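Local coordinates for hyaluronidase (Thermobaculum terrenum, PDB 5DIY), which probably removes O-linked N-acetylglucosamine from proteins as a family 84 glycoside hydrolase, seen here as an active-site variant with the sugar bound, at residues Ile161-Pro165 with Asn187-Phe191; Ala389-Phe393 with Phe444-Val448. One frame throughout, in Å; residues are numbered along the deposited sequence.

Contact 1: Ile161-Pro165 with Asn187-Phe191; sequences IIMCP and NIDVF
One face of the Phe191 ring is covered by the terminal methyl of Ile162, whose CD1 sits 3.6 Å from the ring centroid in a CH-pi contact and only 3.4 Å from Phe191 CZ. Ile162 reaches this place because its chain is extended, with CG1 anti to the backbone N (chi1 -177°), and CG1 on the way passes 3.7 Å from Asp189 CB. Trp221, on the following strand, meets the Phe191 ring edge-to-face. A ring held between neighbours on two strands illustrates how a parallel sheet packs its inner surface: Ile162 and Phe191 belong to the beta-alpha-beta unit of strand 160-164, helix 175-183 and strand 189-192 in the TIM barrel. Across the join the backbones form the ladder, with Asp189 N giving a hydrogen bond to Ile161 O (2.9 Å), Met163 N to Asp189 O (2.8 Å) and Phe191 N to Met163 O (2.9 Å). The helix-side face is apolar. Met163, its chain bent twice beyond CB, lays CG 4.0 Å from Val190 CG2; it rests on helices 137-153 and 175-183, and Val190 on Leu184. Ile161 and Ile188 run side by side against helix 137-153. At the strand ends Pro165 CD lies 3.2 Å from Phe191 O, while Cys164, whose SG also borders Phe191 CB, touches the bound N-acetylglucosamine and Asp119, a residue that binds it. With an alanine instead of Phe191, the Ile162 methyl would probably lose its ring face and Trp221 the ring it meets. The chemistry is thus divided: three backbone bonds join the strands, Ile162 and Val190 bond through their backbones to the strands beyond, and hydrocarbon packs the helix side.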
loop_
_atom_site.group_PDB
_atom_site.type_symbol
_atom_site.label_atom_id
_atom_site.label_comp_id
_atom_site.label_asym_id
_atom_site.label_seq_id
_atom_site.Cartn_x
_atom_site.Cartn_y
_atom_site.Cartn_z
ATOM N N ILE C 161 -14.579 -11.348 -19.024
ATOM C CA ILE C 161 -14.933 -11.002 -17.666
ATOM C C ILE C 161 -13.779 -11.402 -16.753
ATOM O O ILE C 161 -13.233 -12.502 -16.856
ATOM C CB ILE C 161 -16.247 -11.676 -17.205
ATOM C CG1 ILE C 161 -17.428 -11.155 -18.033
ATOM C CG2 ILE C 161 -16.502 -11.406 -15.711
ATOM C CD1 ILE C 161 -18.701 -11.966 -17.877
ATOM N N ILE C 162 -13.418 -10.483 -15.867
ATOM C CA ILE C 162 -12.545 -10.783 -14.740
ATOM C C ILE C 162 -13.399 -10.574 -13.488
ATOM O O ILE C 162 -14.103 -9.573 -13.366
ATOM C CB ILE C 162 -11.230 -9.952 -14.747
ATOM C CG1 ILE C 162 -10.323 -10.377 -13.584
ATOM C CG2 ILE C 162 -11.486 -8.449 -14.702
ATOM C CD1 ILE C 162 -8.872 -9.992 -13.770
ATOM N N MET C 163 -13.389 -11.552 -12.594
ATOM C CA MET C 163 -14.181 -11.466 -11.378
ATOM C C MET C 163 -13.263 -11.486 -10.171
ATOM O O MET C 163 -12.176 -12.065 -10.222
ATOM C CB MET C 163 -15.236 -12.589 -11.316
ATOM C CG MET C 163 -14.726 -13.995 -10.998
ATOM S SD MET C 163 -14.548 -14.381 -9.235
ATOM C CE MET C 163 -16.260 -14.420 -8.701
ATOM N N CYS C 164 -13.705 -10.839 -9.095
ATOM C CA CYS C 164 -13.032 -10.924 -7.804
ATOM C C CYS C 164 -13.918 -11.746 -6.881
ATOM O O CYS C 164 -15.075 -11.385 -6.662
ATOM C CB CYS C 164 -12.766 -9.547 -7.194
ATOM S SG CYS C 164 -11.715 -9.635 -5.712
ATOM N N PRO C 165 -13.391 -12.865 -6.351
ATOM C CA PRO C 165 -14.189 -13.666 -5.430
ATOM C C PRO C 165 -14.378 -12.992 -4.076
ATOM O O PRO C 165 -13.637 -12.073 -3.725
ATOM C CB PRO C 165 -13.387 -14.956 -5.284
ATOM C CG PRO C 165 -11.995 -14.634 -5.708
ATOM C CD PRO C 165 -12.037 -13.408 -6.555
ATOM N N ASN C 187 -12.661 -19.380 -19.180
ATOM C CA ASN C 187 -12.118 -18.135 -19.707
ATOM C C ASN C 187 -12.524 -16.869 -18.931
ATOM O O ASN C 187 -12.094 -15.773 -19.287
ATOM C CB ASN C 187 -12.473 -18.014 -21.193
ATOM C CG ASN C 187 -11.870 -19.143 -22.031
ATOM O OD1 ASN C 187 -10.792 -19.669 -21.726
ATOM N ND2 ASN C 187 -12.560 -19.512 -23.101
ATOM N N ILE C 188 -13.351 -17.018 -17.890
ATOM C CA ILE C 188 -13.572 -15.951 -16.919
ATOM C C ILE C 188 -12.353 -15.921 -15.995
ATOM O O ILE C 188 -12.002 -16.936 -15.383
ATOM C CB ILE C 188 -14.881 -16.150 -16.114
ATOM C CG1 ILE C 188 -16.080 -16.054 -17.072
ATOM C CG2 ILE C 188 -14.974 -15.128 -14.975
ATOM C CD1 ILE C 188 -17.449 -16.124 -16.425
ATOM N N ASP C 189 -11.694 -14.770 -15.931
ATOM C CA ASP C 189 -10.504 -14.599 -15.091
ATOM C C ASP C 189 -10.918 -14.416 -13.633
ATOM O O ASP C 189 -12.001 -13.907 -13.354
ATOM C CB ASP C 189 -9.664 -13.417 -15.581
ATOM C CG ASP C 189 -8.850 -13.753 -16.823
ATOM O OD1 ASP C 189 -8.074 -14.722 -16.785
ATOM O OD2 ASP C 189 -8.971 -13.044 -17.839
ATOM N N VAL C 190 -10.058 -14.851 -12.710
ATOM C CA VAL C 190 -10.364 -14.805 -11.275
ATOM C C VAL C 190 -9.218 -14.164 -10.497
ATOM O O VAL C 190 -8.077 -14.624 -10.563
ATOM C CB VAL C 190 -10.660 -16.210 -10.708
ATOM C CG1 VAL C 190 -10.900 -16.154 -9.199
ATOM C CG2 VAL C 190 -11.864 -16.816 -11.419
ATOM N N PHE C 191 -9.548 -13.111 -9.751
ATOM C CA PHE C 191 -8.566 -12.377 -8.947
ATOM C C PHE C 191 -8.206 -13.116 -7.662
ATOM O O PHE C 191 -8.967 -13.945 -7.156
ATOM C CB PHE C 191 -9.076 -10.971 -8.583
ATOM C CG PHE C 191 -8.685 -9.888 -9.556
ATOM C CD1 PHE C 191 -7.358 -9.710 -9.929
ATOM C CD2 PHE C 191 -9.638 -8.999 -10.043
ATOM C CE1 PHE C 191 -6.991 -8.699 -10.794
ATOM C CE2 PHE C 191 -9.277 -7.979 -10.909
ATOM C CZ PHE C 191 -7.948 -7.834 -11.285
#

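Contact 2: Ala389-Phe393 with Phe444-Val448; sequences AMITF and FLQQV
Val448 is the bump of this contact, and the hollow that receives it is made by Ala389, Thr392 and Phe393. Its two methyls part company: CG2 comes within 3.4 Å of Phe393 CE2 and lies 3.9 Å from Ala389 CB, whereas CG1, anti to the backbone N (chi1 179°), turns to Thr392 CG2 at 4.0 Å and also stands over a face of the Phe393 ring toward its rim. The small side chain of Ala389 leaves a dip on the helix surface, and Leu445 uses it as well, its CD2 coming to 3.6 Å from Ala389 CB. Next to these, the two phenylalanines reach out from opposite directions. Phe444 CZ arrives at the edge of the Phe393 ring, near its plane and 3.7 Å from Phe393 CE2, while Val448 CG2 stands over one face of the Phe444 ring, toward its rim. The packing joins helix 373-398 to helix 440-451 in the helical bundle that follows the catalytic barrel; the two run broadly the same way, at 29°, with segment axes 10.9 Å apart, a spacing that the side chains bridge without any hydrogen bond between them. Helix 412-428, which comes between them in the chain, covers Leu445 and Val448 with Leu422. From helix 322-336 come further rings, Phe328 stacking on Phe444 and Phe335 meeting Phe393 at a slant. Thr392 offers its methyl to Val448 while OG1 is hydrogen-bonded to Gln388 O, one turn back in its own helix.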
loop_
_atom_site.group_PDB
_atom_site.type_symbol
_atom_site.label_atom_id
_atom_site.label_comp_id
_atom_site.label_asym_id
_atom_site.label_seq_id
_atom_site.Cartn_x
_atom_site.Cartn_y
_atom_site.Cartn_z
ATOM N N ALA C 389 17.973 15.210 22.184
ATOM C CA ALA C 389 18.513 14.027 22.883
ATOM C C ALA C 389 20.042 14.052 22.941
ATOM O O ALA C 389 20.631 13.688 23.958
ATOM C CB ALA C 389 18.034 12.738 22.229
ATOM N N MET C 390 20.664 14.478 21.843
ATOM C CA MET C 390 22.116 14.685 21.761
ATOM C C MET C 390 22.617 15.635 22.846
ATOM O O MET C 390 23.594 15.341 23.542
ATOM C CB MET C 390 22.479 15.236 20.375
ATOM C CG MET C 390 23.945 15.574 20.141
ATOM S SD MET C 390 24.910 14.079 19.946
ATOM C CE MET C 390 26.565 14.754 20.039
ATOM N N ILE C 391 21.933 16.764 22.986
ATOM C CA ILE C 391 22.298 17.770 23.974
ATOM C C ILE C 391 22.157 17.203 25.382
ATOM O O ILE C 391 23.031 17.409 26.229
ATOM C CB ILE C 391 21.446 19.052 23.826
ATOM C CG1 ILE C 391 21.754 19.746 22.494
ATOM C CG2 ILE C 391 21.707 20.021 24.979
ATOM C CD1 ILE C 391 20.617 20.607 21.994
ATOM N N THR C 392 21.063 16.484 25.620
ATOM C CA THR C 392 20.794 15.910 26.932
ATOM C C THR C 392 21.882 14.912 27.336
ATOM O O THR C 392 22.455 15.038 28.418
ATOM C CB THR C 392 19.395 15.258 26.979
ATOM O OG1 THR C 392 18.412 16.236 26.631
ATOM C CG2 THR C 392 19.084 14.703 28.368
ATOM N N PHE C 393 22.177 13.951 26.458
ATOM C CA PHE C 393 23.223 12.945 26.715
ATOM C C PHE C 393 24.615 13.550 26.900
ATOM O O PHE C 393 25.343 13.139 27.807
ATOM C CB PHE C 393 23.298 11.895 25.593
ATOM C CG PHE C 393 22.278 10.789 25.694
ATOM C CD1 PHE C 393 22.171 10.013 26.844
ATOM C CD2 PHE C 393 21.462 10.479 24.607
ATOM C CE1 PHE C 393 21.246 8.979 26.927
ATOM C CE2 PHE C 393 20.544 9.441 24.679
ATOM C CZ PHE C 393 20.431 8.692 25.843
ATOM N N PHE C 444 13.348 5.489 21.413
ATOM C CA PHE C 444 14.671 5.972 21.796
ATOM C C PHE C 444 14.560 7.212 22.680
ATOM O O PHE C 444 15.183 7.273 23.731
ATOM C CB PHE C 444 15.543 6.265 20.568
ATOM C CG PHE C 444 16.912 6.805 20.909
ATOM C CD1 PHE C 444 17.850 5.994 21.545
ATOM C CD2 PHE C 444 17.263 8.121 20.589
ATOM C CE1 PHE C 444 19.116 6.483 21.864
ATOM C CE2 PHE C 444 18.520 8.621 20.908
ATOM C CZ PHE C 444 19.450 7.801 21.548
ATOM N N LEU C 445 13.749 8.176 22.256
ATOM C CA LEU C 445 13.535 9.410 23.022
ATOM C C LEU C 445 12.910 9.162 24.398
ATOM O O LEU C 445 13.322 9.776 25.396
ATOM C CB LEU C 445 12.705 10.416 22.201
ATOM C CG LEU C 445 13.419 10.948 20.951
ATOM C CD1 LEU C 445 12.479 11.749 20.059
ATOM C CD2 LEU C 445 14.647 11.767 21.315
ATOM N N GLN C 446 11.940 8.253 24.466
ATOM C CA GLN C 446 11.342 7.871 25.743
ATOM C C GLN C 446 12.393 7.285 26.692
ATOM O O GLN C 446 12.356 7.534 27.898
ATOM C CB GLN C 446 10.204 6.865 25.538
ATOM C CG GLN C 446 9.410 6.510 26.799
ATOM C CD GLN C 446 8.560 7.667 27.306
ATOM O OE1 GLN C 446 7.712 8.185 26.589
ATOM N NE2 GLN C 446 8.786 8.076 28.535
ATOM N N GLN C 447 13.322 6.509 26.141
ATOM C CA GLN C 447 14.397 5.916 26.924
ATOM C C GLN C 447 15.412 6.969 27.398
ATOM O O GLN C 447 15.979 6.824 28.484
ATOM C CB GLN C 447 15.074 4.772 26.140
ATOM C CG GLN C 447 16.071 3.932 26.943
ATOM C CD GLN C 447 15.531 3.424 28.272
ATOM O OE1 GLN C 447 16.176 3.552 29.315
ATOM N NE2 GLN C 447 14.349 2.856 28.245
ATOM N N VAL C 448 15.621 8.032 26.615
ATOM C CA VAL C 448 16.385 9.201 27.104
ATOM C C VAL C 448 15.734 9.748 28.377
ATOM O O VAL C 448 16.417 10.002 29.368
ATOM C CB VAL C 448 16.500 10.344 26.059
ATOM C CG1 VAL C 448 17.271 11.532 26.634
ATOM C CG2 VAL C 448 17.157 9.848 24.771
#

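In the fold
The two contacts lie far apart, with centres 54 Å from each other and nearest atoms about 40 Å apart, on opposite sides of the chain's centre, and they share no helix or strand. Along the chain both segments of contact 1 precede those of contact 2. Contact 1 joins neighbouring strands 160-164 and 189-192 of the eight-stranded parallel barrel, with its C-terminal end, at Cys164, beside the bound sugar. Contact 2 ties helices 373-398 and 440-451 together in the C-terminal helical bundle, far from the sugar site. One contact therefore shapes the wall of the catalytic domain, whereas the other belongs to the packing of a separate helical region.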